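Local coordinates for endoglucanase (PDB 2YIK), which probably cleaves internal beta-1,4-glucosidic bonds of cellulose, as a family 9 glycoside hydrolase from the cellulose-degrading bacterium Clostridium thermocellum, at residues 166-177 and 243-254; 378-386 and 420-428. All coordinates share one frame; numbering follows the deposited sequence.

Interaction 1 (166-177 and 243-254); sequences MRCTFRDASGNV and KSLDYAKALFDF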
loop_
_atom_site.group_PDB
_atom_site.type_symbol
_atom_site.label_atom_id
_atom_site.label_comp_id
_atom_site.label_asym_id
_atom_site.label_seq_id
_atom_site.Cartn_x
_atom_site.Cartn_y
_atom_site.Cartn_z
ATOM N N MET A 166 -8.598 -12.031 1.089
ATOM C CA MET A 166 -9.043 -13.408 0.918
ATOM C C MET A 166 -10.522 -13.627 1.219
ATOM O O MET A 166 -11.207 -14.309 0.455
ATOM C CB MET A 166 -8.153 -14.358 1.732
ATOM C CG MET A 166 -6.750 -14.481 1.116
ATOM S SD MET A 166 -5.601 -15.664 1.851
ATOM C CE MET A 166 -4.871 -14.676 3.170
ATOM N N ARG A 167 -11.019 -13.052 2.312
ATOM C CA ARG A 167 -12.436 -13.180 2.665
ATOM C C ARG A 167 -13.299 -12.533 1.577
ATOM O O ARG A 167 -14.428 -12.953 1.332
ATOM C CB ARG A 167 -12.739 -12.478 3.999
ATOM C CG ARG A 167 -12.385 -13.256 5.256
ATOM C CD ARG A 167 -13.010 -12.596 6.486
ATOM N NE ARG A 167 -12.559 -11.222 6.626
ATOM C CZ ARG A 167 -11.433 -10.858 7.231
ATOM N NH1 ARG A 167 -10.640 -11.772 7.771
ATOM N NH2 ARG A 167 -11.093 -9.579 7.271
ATOM N N CYS A 168 -12.759 -11.505 0.929
ATOM C CA CYS A 168 -13.488 -10.789 -0.119
ATOM C C CYS A 168 -13.390 -11.439 -1.494
ATOM O O CYS A 168 -14.010 -10.981 -2.456
ATOM C CB CYS A 168 -13.005 -9.337 -0.189
ATOM S SG CYS A 168 -13.575 -8.304 1.199
ATOM N N THR A 169 -12.598 -12.500 -1.589
ATOM C CA THR A 169 -12.453 -13.206 -2.850
ATOM C C THR A 169 -13.355 -14.433 -2.784
ATOM O O THR A 169 -13.052 -15.398 -2.079
ATOM C CB THR A 169 -10.998 -13.659 -3.097
ATOM O OG1 THR A 169 -10.117 -12.531 -2.988
ATOM C CG2 THR A 169 -10.861 -14.268 -4.495
ATOM N N PHE A 170 -14.470 -14.372 -3.503
ATOM C CA PHE A 170 -15.437 -15.463 -3.546
ATOM C C PHE A 170 -15.085 -16.398 -4.704
ATOM O O PHE A 170 -15.205 -16.028 -5.876
ATOM C CB PHE A 170 -16.841 -14.874 -3.700
ATOM C CG PHE A 170 -17.236 -13.985 -2.558
ATOM C CD1 PHE A 170 -16.837 -12.648 -2.535
ATOM C CD2 PHE A 170 -17.916 -14.498 -1.458
ATOM C CE1 PHE A 170 -17.108 -11.839 -1.433
ATOM C CE2 PHE A 170 -18.195 -13.696 -0.351
ATOM C CZ PHE A 170 -17.785 -12.365 -0.337
ATOM N N ARG A 171 -14.633 -17.602 -4.356
ATOM C CA ARG A 171 -14.214 -18.598 -5.339
ATOM C C ARG A 171 -15.063 -19.866 -5.289
ATOM O O ARG A 171 -15.609 -20.209 -4.238
ATOM C CB ARG A 171 -12.753 -18.990 -5.077
ATOM C CG ARG A 171 -11.802 -17.819 -4.887
ATOM C CD ARG A 171 -10.534 -18.265 -4.161
ATOM N NE ARG A 171 -9.676 -19.105 -4.990
ATOM C CZ ARG A 171 -8.661 -19.830 -4.524
ATOM N NH1 ARG A 171 -8.376 -19.831 -3.228
ATOM N NH2 ARG A 171 -7.915 -20.543 -5.357
ATOM N N ASP A 172 -15.177 -20.564 -6.417
ATOM C CA ASP A 172 -15.922 -21.813 -6.409
ATOM C C ASP A 172 -14.956 -22.852 -5.825
ATOM O O ASP A 172 -13.780 -22.541 -5.592
ATOM C CB ASP A 172 -16.425 -22.187 -7.817
ATOM C CG ASP A 172 -15.312 -22.478 -8.802
ATOM O OD1 ASP A 172 -14.153 -22.711 -8.397
ATOM O OD2 ASP A 172 -15.618 -22.488 -10.012
ATOM N N ALA A 173 -15.442 -24.062 -5.568
ATOM C CA ALA A 173 -14.617 -25.099 -4.954
ATOM C C ALA A 173 -13.358 -25.463 -5.718
ATOM O O ALA A 173 -12.426 -26.004 -5.138
ATOM C CB ALA A 173 -15.454 -26.352 -4.686
ATOM N N SER A 174 -13.328 -25.178 -7.014
ATOM C CA SER A 174 -12.153 -25.464 -7.833
ATOM C C SER A 174 -11.105 -24.349 -7.755
ATOM O O SER A 174 -10.027 -24.453 -8.345
ATOM C CB SER A 174 -12.556 -25.656 -9.289
ATOM O OG SER A 174 -12.872 -27.007 -9.545
ATOM N N GLY A 175 -11.436 -23.277 -7.047
ATOM C CA GLY A 175 -10.507 -22.172 -6.911
ATOM C C GLY A 175 -10.744 -20.984 -7.834
ATOM O O GLY A 175 -10.107 -19.941 -7.667
ATOM N N ASN A 176 -11.637 -21.123 -8.809
ATOM C CA ASN A 176 -11.912 -20.028 -9.734
ATOM C C ASN A 176 -12.598 -18.865 -9.035
ATOM O O ASN A 176 -13.550 -19.060 -8.277
ATOM C CB ASN A 176 -12.798 -20.504 -10.886
ATOM C CG ASN A 176 -12.217 -21.698 -11.599
ATOM O OD1 ASN A 176 -12.797 -22.789 -11.579
ATOM N ND2 ASN A 176 -11.060 -21.508 -12.227
ATOM N N VAL A 177 -12.104 -17.656 -9.290
ATOM C CA VAL A 177 -12.686 -16.456 -8.697
ATOM C C VAL A 177 -14.002 -16.122 -9.394
ATOM O O VAL A 177 -14.068 -16.034 -10.619
ATOM C CB VAL A 177 -11.741 -15.234 -8.819
ATOM C CG1 VAL A 177 -12.448 -13.985 -8.312
ATOM C CG2 VAL A 177 -10.461 -15.477 -8.026
ATOM N N LYS A 243 -1.817 -20.683 1.271
ATOM C CA LYS A 243 -3.161 -20.170 1.040
ATOM C C LYS A 243 -3.102 -18.825 0.312
ATOM O O LYS A 243 -3.853 -18.596 -0.641
ATOM C CB LYS A 243 -3.916 -20.023 2.357
ATOM C CG LYS A 243 -5.311 -19.470 2.179
ATOM C CD LYS A 243 -6.172 -19.818 3.378
ATOM C CE LYS A 243 -7.332 -18.851 3.539
ATOM N NZ LYS A 243 -7.297 -18.269 4.924
ATOM N N SER A 244 -2.200 -17.950 0.755
ATOM C CA SER A 244 -2.036 -16.633 0.138
ATOM C C SER A 244 -1.672 -16.792 -1.334
ATOM O O SER A 244 -2.260 -16.147 -2.202
ATOM C CB SER A 244 -0.935 -15.833 0.848
ATOM O OG SER A 244 -1.244 -15.641 2.217
ATOM N N LEU A 245 -0.703 -17.660 -1.610
ATOM C CA LEU A 245 -0.266 -17.899 -2.979
ATOM C C LEU A 245 -1.390 -18.476 -3.833
ATOM O O LEU A 245 -1.521 -18.133 -5.007
ATOM C CB LEU A 245 0.939 -18.841 -3.001
ATOM C CG LEU A 245 1.556 -19.112 -4.381
ATOM C CD1 LEU A 245 1.958 -17.813 -5.049
ATOM C CD2 LEU A 245 2.773 -20.015 -4.224
ATOM N N ASP A 246 -2.200 -19.352 -3.247
ATOM C CA ASP A 246 -3.307 -19.949 -3.986
ATOM C C ASP A 246 -4.303 -18.861 -4.406
ATOM O O ASP A 246 -4.756 -18.828 -5.555
ATOM C CB ASP A 246 -4.010 -21.009 -3.137
ATOM C CG ASP A 246 -5.258 -21.546 -3.800
ATOM O OD1 ASP A 246 -5.178 -22.002 -4.948
ATOM O OD2 ASP A 246 -6.330 -21.517 -3.176
ATOM N N TYR A 247 -4.642 -17.972 -3.479
ATOM C CA TYR A 247 -5.557 -16.881 -3.793
ATOM C C TYR A 247 -4.914 -15.914 -4.798
ATOM O O TYR A 247 -5.581 -15.423 -5.711
ATOM C CB TYR A 247 -5.955 -16.124 -2.518
ATOM C CG TYR A 247 -7.128 -16.728 -1.767
ATOM C CD1 TYR A 247 -6.974 -17.867 -0.972
ATOM C CD2 TYR A 247 -8.398 -16.153 -1.852
ATOM C CE1 TYR A 247 -8.063 -18.418 -0.275
ATOM C CE2 TYR A 247 -9.490 -16.690 -1.168
ATOM C CZ TYR A 247 -9.318 -17.820 -0.380
ATOM O OH TYR A 247 -10.400 -18.344 0.293
ATOM N N ALA A 248 -3.620 -15.649 -4.639
ATOM C CA ALA A 248 -2.913 -14.744 -5.546
ATOM C C ALA A 248 -2.979 -15.236 -6.995
ATOM O O ALA A 248 -3.328 -14.474 -7.905
ATOM C CB ALA A 248 -1.448 -14.584 -5.111
ATOM N N LYS A 249 -2.649 -16.509 -7.202
ATOM C CA LYS A 249 -2.671 -17.107 -8.537
ATOM C C LYS A 249 -4.069 -17.091 -9.154
ATOM O O LYS A 249 -4.215 -16.890 -10.356
ATOM C CB LYS A 249 -2.196 -18.558 -8.484
ATOM C CG LYS A 249 -0.746 -18.789 -8.107
ATOM C CD LYS A 249 -0.582 -20.268 -7.755
ATOM C CE LYS A 249 0.835 -20.771 -7.940
ATOM N NZ LYS A 249 0.913 -22.264 -7.686
ATOM N N ALA A 250 -5.087 -17.326 -8.330
ATOM C CA ALA A 250 -6.470 -17.343 -8.802
ATOM C C ALA A 250 -6.890 -15.954 -9.258
ATOM O O ALA A 250 -7.514 -15.799 -10.307
ATOM C CB ALA A 250 -7.397 -17.835 -7.693
ATOM N N LEU A 251 -6.551 -14.946 -8.463
ATOM C CA LEU A 251 -6.884 -13.576 -8.817
ATOM C C LEU A 251 -6.157 -13.206 -10.111
ATOM O O LEU A 251 -6.769 -12.666 -11.036
ATOM C CB LEU A 251 -6.500 -12.622 -7.680
ATOM C CG LEU A 251 -7.445 -12.658 -6.474
ATOM C CD1 LEU A 251 -6.775 -12.038 -5.256
ATOM C CD2 LEU A 251 -8.733 -11.920 -6.822
ATOM N N PHE A 252 -4.866 -13.527 -10.199
ATOM C CA PHE A 252 -4.114 -13.203 -11.409
ATOM C C PHE A 252 -4.716 -13.889 -12.628
ATOM O O PHE A 252 -4.781 -13.296 -13.707
ATOM C CB PHE A 252 -2.645 -13.616 -11.300
ATOM C CG PHE A 252 -1.802 -13.152 -12.466
ATOM C CD1 PHE A 252 -1.229 -11.879 -12.469
ATOM C CD2 PHE A 252 -1.616 -13.972 -13.580
ATOM C CE1 PHE A 252 -0.483 -11.428 -13.568
ATOM C CE2 PHE A 252 -0.876 -13.532 -14.680
ATOM C CZ PHE A 252 -0.308 -12.256 -14.674
ATOM N N ASP A 253 -5.153 -15.135 -12.462
ATOM C CA ASP A 253 -5.745 -15.871 -13.571
ATOM C C ASP A 253 -7.046 -15.216 -14.027
ATOM O O ASP A 253 -7.368 -15.205 -15.214
ATOM C CB ASP A 253 -6.014 -17.321 -13.174
ATOM C CG ASP A 253 -6.261 -18.203 -14.377
ATOM O OD1 ASP A 253 -5.368 -18.265 -15.249
ATOM O OD2 ASP A 253 -7.337 -18.826 -14.465
ATOM N N PHE A 254 -7.788 -14.677 -13.071
ATOM C CA PHE A 254 -9.038 -13.994 -13.355
ATOM C C PHE A 254 -8.701 -12.734 -14.165
ATOM O O PHE A 254 -9.358 -12.429 -15.155
ATOM C CB PHE A 254 -9.727 -13.634 -12.031
ATOM C CG PHE A 254 -10.982 -12.812 -12.181
ATOM C CD1 PHE A 254 -10.905 -11.427 -12.325
ATOM C CD2 PHE A 254 -12.240 -13.415 -12.151
ATOM C CE1 PHE A 254 -12.063 -10.642 -12.420
ATOM C CE2 PHE A 254 -13.411 -12.640 -12.244
ATOM C CZ PHE A 254 -13.319 -11.249 -12.384
HETATM O O HOH W 1 -12.628 -16.905 0.357
HETATM O O HOH W 2 -9.764 -17.408 -10.927
#

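Interaction 2 (378-386 and 420-428); sequences TVTPGGYVF and WARSQMDYL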
loop_
_atom_site.group_PDB
_atom_site.type_symbol
_atom_site.label_atom_id
_atom_site.label_comp_id
_atom_site.label_asym_id
_atom_site.label_seq_id
_atom_site.Cartn_x
_atom_site.Cartn_y
_atom_site.Cartn_z
ATOM N N THR A 378 11.802 18.916 -8.597
ATOM C CA THR A 378 11.780 20.155 -7.832
ATOM C C THR A 378 12.143 20.004 -6.357
ATOM O O THR A 378 11.596 19.148 -5.662
ATOM C CB THR A 378 10.372 20.796 -7.888
ATOM O OG1 THR A 378 10.118 21.296 -9.206
ATOM C CG2 THR A 378 10.266 21.944 -6.910
ATOM N N VAL A 379 13.075 20.814 -5.872
ATOM C CA VAL A 379 13.381 20.751 -4.450
ATOM C C VAL A 379 13.116 22.133 -3.855
ATOM O O VAL A 379 13.452 23.159 -4.447
ATOM C CB VAL A 379 14.828 20.227 -4.155
ATOM C CG1 VAL A 379 15.589 20.021 -5.452
ATOM C CG2 VAL A 379 15.546 21.147 -3.187
ATOM N N THR A 380 12.454 22.137 -2.702
ATOM C CA THR A 380 12.090 23.364 -2.008
ATOM C C THR A 380 13.307 24.143 -1.515
ATOM O O THR A 380 14.414 23.608 -1.451
ATOM C CB THR A 380 11.224 23.062 -0.774
ATOM O OG1 THR A 380 12.023 22.378 0.197
ATOM C CG2 THR A 380 10.036 22.197 -1.145
ATOM N N PRO A 381 13.111 25.427 -1.163
ATOM C CA PRO A 381 14.239 26.225 -0.669
ATOM C C PRO A 381 14.834 25.481 0.522
ATOM O O PRO A 381 16.037 25.501 0.759
ATOM C CB PRO A 381 13.571 27.538 -0.259
ATOM C CG PRO A 381 12.470 27.669 -1.271
ATOM C CD PRO A 381 11.900 26.258 -1.310
ATOM N N GLY A 382 13.962 24.792 1.254
ATOM C CA GLY A 382 14.390 24.037 2.417
ATOM C C GLY A 382 15.143 22.746 2.129
ATOM O O GLY A 382 15.649 22.122 3.054
ATOM N N GLY A 383 15.211 22.328 0.866
ATOM C CA GLY A 383 15.941 21.112 0.528
ATOM C C GLY A 383 15.130 19.828 0.435
ATOM O O GLY A 383 15.686 18.729 0.416
ATOM N N TYR A 384 13.814 19.968 0.341
ATOM C CA TYR A 384 12.895 18.836 0.275
ATOM C C TYR A 384 12.469 18.554 -1.165
ATOM O O TYR A 384 11.996 19.460 -1.848
ATOM C CB TYR A 384 11.682 19.178 1.140
ATOM C CG TYR A 384 10.511 18.226 1.100
ATOM C CD1 TYR A 384 10.642 16.902 1.521
ATOM C CD2 TYR A 384 9.245 18.678 0.721
ATOM C CE1 TYR A 384 9.531 16.053 1.577
ATOM C CE2 TYR A 384 8.132 17.839 0.772
ATOM C CZ TYR A 384 8.283 16.528 1.203
ATOM O OH TYR A 384 7.184 15.705 1.277
ATOM N N VAL A 385 12.629 17.315 -1.631
ATOM C CA VAL A 385 12.233 16.986 -3.005
ATOM C C VAL A 385 10.711 16.834 -3.047
ATOM O O VAL A 385 10.125 15.927 -2.458
ATOM C CB VAL A 385 12.962 15.730 -3.534
ATOM C CG1 VAL A 385 12.645 15.532 -5.006
ATOM C CG2 VAL A 385 14.480 15.902 -3.358
ATOM N N PHE A 386 10.105 17.761 -3.778
ATOM C CA PHE A 386 8.660 17.941 -3.908
ATOM C C PHE A 386 8.110 17.663 -5.323
ATOM O O PHE A 386 8.395 18.424 -6.244
ATOM C CB PHE A 386 8.427 19.405 -3.504
ATOM C CG PHE A 386 7.000 19.836 -3.422
ATOM C CD1 PHE A 386 6.359 20.365 -4.536
ATOM C CD2 PHE A 386 6.328 19.819 -2.203
ATOM C CE1 PHE A 386 5.072 20.887 -4.441
ATOM C CE2 PHE A 386 5.042 20.337 -2.089
ATOM C CZ PHE A 386 4.409 20.875 -3.213
ATOM N N TRP A 420 21.074 10.311 0.129
ATOM C CA TRP A 420 20.054 11.279 -0.250
ATOM C C TRP A 420 18.754 10.973 0.496
ATOM O O TRP A 420 18.097 11.878 1.025
ATOM C CB TRP A 420 19.786 11.215 -1.751
ATOM C CG TRP A 420 18.567 11.986 -2.150
ATOM C CD1 TRP A 420 18.467 13.334 -2.320
ATOM C CD2 TRP A 420 17.255 11.451 -2.386
ATOM N NE1 TRP A 420 17.174 13.677 -2.649
ATOM C CE2 TRP A 420 16.412 12.542 -2.696
ATOM C CE3 TRP A 420 16.715 10.160 -2.365
ATOM C CZ2 TRP A 420 15.049 12.375 -2.984
ATOM C CZ3 TRP A 420 15.363 9.995 -2.651
ATOM C CH2 TRP A 420 14.545 11.100 -2.957
ATOM N N ALA A 421 18.379 9.696 0.519
ATOM C CA ALA A 421 17.155 9.271 1.200
ATOM C C ALA A 421 17.190 9.738 2.655
ATOM O O ALA A 421 16.199 10.236 3.185
ATOM C CB ALA A 421 17.016 7.750 1.141
ATOM N N ARG A 422 18.347 9.572 3.287
ATOM C CA ARG A 422 18.519 9.980 4.672
ATOM C C ARG A 422 18.294 11.479 4.857
ATOM O O ARG A 422 17.653 11.902 5.819
ATOM C CB ARG A 422 19.918 9.622 5.169
ATOM C CG ARG A 422 20.044 9.763 6.670
ATOM C CD ARG A 422 21.455 9.519 7.167
ATOM N NE ARG A 422 21.477 9.431 8.626
ATOM C CZ ARG A 422 22.557 9.142 9.345
ATOM N NH1 ARG A 422 23.715 8.916 8.743
ATOM N NH2 ARG A 422 22.473 9.059 10.669
ATOM N N SER A 423 18.831 12.282 3.944
ATOM C CA SER A 423 18.662 13.725 4.037
ATOM C C SER A 423 17.171 14.058 3.954
ATOM O O SER A 423 16.688 14.952 4.640
ATOM C CB SER A 423 19.434 14.443 2.921
ATOM O OG SER A 423 18.773 14.359 1.671
ATOM N N GLN A 424 16.437 13.319 3.129
ATOM C CA GLN A 424 15.010 13.567 2.983
ATOM C C GLN A 424 14.216 13.131 4.217
ATOM O O GLN A 424 13.303 13.840 4.644
ATOM C CB GLN A 424 14.479 12.879 1.720
ATOM C CG GLN A 424 15.061 13.428 0.411
ATOM C CD GLN A 424 14.931 14.943 0.290
ATOM O OE1 GLN A 424 15.918 15.680 0.403
ATOM N NE2 GLN A 424 13.712 15.413 0.066
ATOM N N MET A 425 14.553 11.980 4.797
ATOM C CA MET A 425 13.842 11.533 5.997
ATOM C C MET A 425 14.127 12.504 7.141
ATOM O O MET A 425 13.226 12.842 7.917
ATOM C CB MET A 425 14.268 10.125 6.419
ATOM C CG MET A 425 13.436 9.575 7.578
ATOM S SD MET A 425 11.669 9.462 7.150
ATOM C CE MET A 425 11.654 7.803 6.313
ATOM N N ASP A 426 15.376 12.950 7.248
ATOM C CA ASP A 426 15.725 13.899 8.304
ATOM C C ASP A 426 14.939 15.205 8.111
ATOM O O ASP A 426 14.535 15.829 9.095
ATOM C CB ASP A 426 17.237 14.168 8.335
ATOM C CG ASP A 426 18.034 12.975 8.849
ATOM O OD1 ASP A 426 17.420 11.974 9.285
ATOM O OD2 ASP A 426 19.282 13.038 8.824
ATOM N N TYR A 427 14.712 15.618 6.862
ATOM C CA TYR A 427 13.925 16.834 6.628
ATOM C C TYR A 427 12.521 16.580 7.172
ATOM O O TYR A 427 11.967 17.402 7.909
ATOM C CB TYR A 427 13.819 17.180 5.130
ATOM C CG TYR A 427 12.863 18.336 4.817
ATOM C CD1 TYR A 427 11.483 18.157 4.881
ATOM C CD2 TYR A 427 13.340 19.615 4.489
ATOM C CE1 TYR A 427 10.595 19.212 4.638
ATOM C CE2 TYR A 427 12.455 20.681 4.237
ATOM C CZ TYR A 427 11.083 20.470 4.319
ATOM O OH TYR A 427 10.182 21.500 4.111
ATOM N N LEU A 428 11.942 15.440 6.807
ATOM C CA LEU A 428 10.597 15.114 7.264
ATOM C C LEU A 428 10.508 14.930 8.777
ATOM O O LEU A 428 9.442 15.114 9.357
ATOM C CB LEU A 428 10.069 13.866 6.539
ATOM C CG LEU A 428 9.672 14.094 5.071
ATOM C CD1 LEU A 428 9.365 12.756 4.398
ATOM C CD2 LEU A 428 8.464 15.020 5.000
#

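Interaction 1 (166-177 and 243-254)
The end of helix 151-167 and the beta hairpin that follows it pack against helix 238-257 of the family 9 catalytic domain: Met166 of the helix and Arg171 of the hairpin sandwich the Tyr247 ring, while Val177, opening the second strand, meets the next turns of helix 238-257. On one face of the ring, Met166 lays CG 3.9 Å from the centroid; SD stays over the same face, 4.2 Å from the Tyr247 centroid, as a Met-aromatic contact, and the bend at chi3 (-86°) carries CE on toward Ser244 OG. The opposite face carries a cation-pi contact, Arg171 CZ standing 4.3 Å from the Tyr247 centroid, nearly on the ring normal; the guanidinium is steeply inclined, its plane 61° from the ring. Thr169 CB closes in at the ring edge, and a water joins Tyr247 OH to Thr169 O.

The same guanidinium grips Asp246 end-on. Arg171 NH1 reaches Asp246 OD2 at 2.7 Å and NH2 reaches OD1 at 3.1 Å, with NH2 also bonding OD2. The oxygens lie near the guanidinium plane but are met from above the carboxylate plane. Within the hairpin, Arg171 NE donates to Gly175 O at 2.8 Å, tying the side chain to the end of the type I turn 172-175.

Farther along, Val177 CG2 leans on Ala250 CB (3.9 Å) and Leu251, and its CB on Phe254 CD2 (3.8 Å). A second water accepts from Val177 N and donates to Ala250 O. Leu226 of helix 216-233 touches both Met166 and Leu251, bringing a third helix to the buried part. With Asp246, Gly175 O and the tyrosine face all engaged, the Arg171 guanidinium has its rotation fixed, and the nearby carboxylate probably favours its positive charge.

Interaction 2 (378-386 and 420-428)
Tyr384, just after the type I turn 380-383, lies against Tyr427 on the last turns of helix 416-428, and this pair forms the tight part of the contact. Tyr384 CB sits over the centre of the Tyr427 ring, 3.4 Å from its centroid, as a CH-pi contact. The two rings form an offset stack with centroids 4.7 Å apart and planes only 11° from parallel. Both side chains hold CG anti to the backbone N (chi1 173° in each), reaching out from loop and helix, and they cross at about a right angle with their rings overlapping in part. Leu428 CD2 then presses on Tyr384 CE1 at 3.7 Å.

Next to the stack, the Gln424 side chain, bent at chi2, brings its amide beside Gly383, Tyr384 and Val385, nearly parallel to the Tyr384 ring (13°). Val385 CG2 meets the rim of the Trp420 indole near its plane, 3.6 Å from CZ2, while Gln424 CG lies over one indole face.

The outer side is looser: partly exposed Gly382 and Gly383 bury little surface here, Gly382 O approaching the edge of the Tyr427 ring at 3.7 Å from CE2. The turn is braced internally, with Tyr384 N donating to Thr380 OG1 (3.0 Å).

Asp483 links the two sides, since its OD1 bonds both Thr380 OG1 and Tyr427 OH and its OD2 bonds Gly382 N; Tyr384 OH pairs with Ser392. The buried phenol oxygens thus find polar partners beyond the stack, so loop and helix can press together through ring faces without leaving those hydroxyls unsatisfied.

Overall arrangement
Both contacts lie within the family 9 catalytic domain, on opposite sides of its centre, with centres about 42 Å apart and nearest atoms about 27 Å apart. Each sets a tyrosine of a helix against side chains from a less regular part of the chain, but they share no secondary-structure element. Interaction 1, a helix end and hairpin on helix 238-257, is partly buried and mixes an apolar interior with a salt bridge, cation-pi contact and waters toward the surface. Interaction 2, a loop on helix 416-428, is more buried though smaller (374 against 630 Å²); aromatic stacking and apolar packing prevail, with Asp483 supplying a carboxylate from outside both segments.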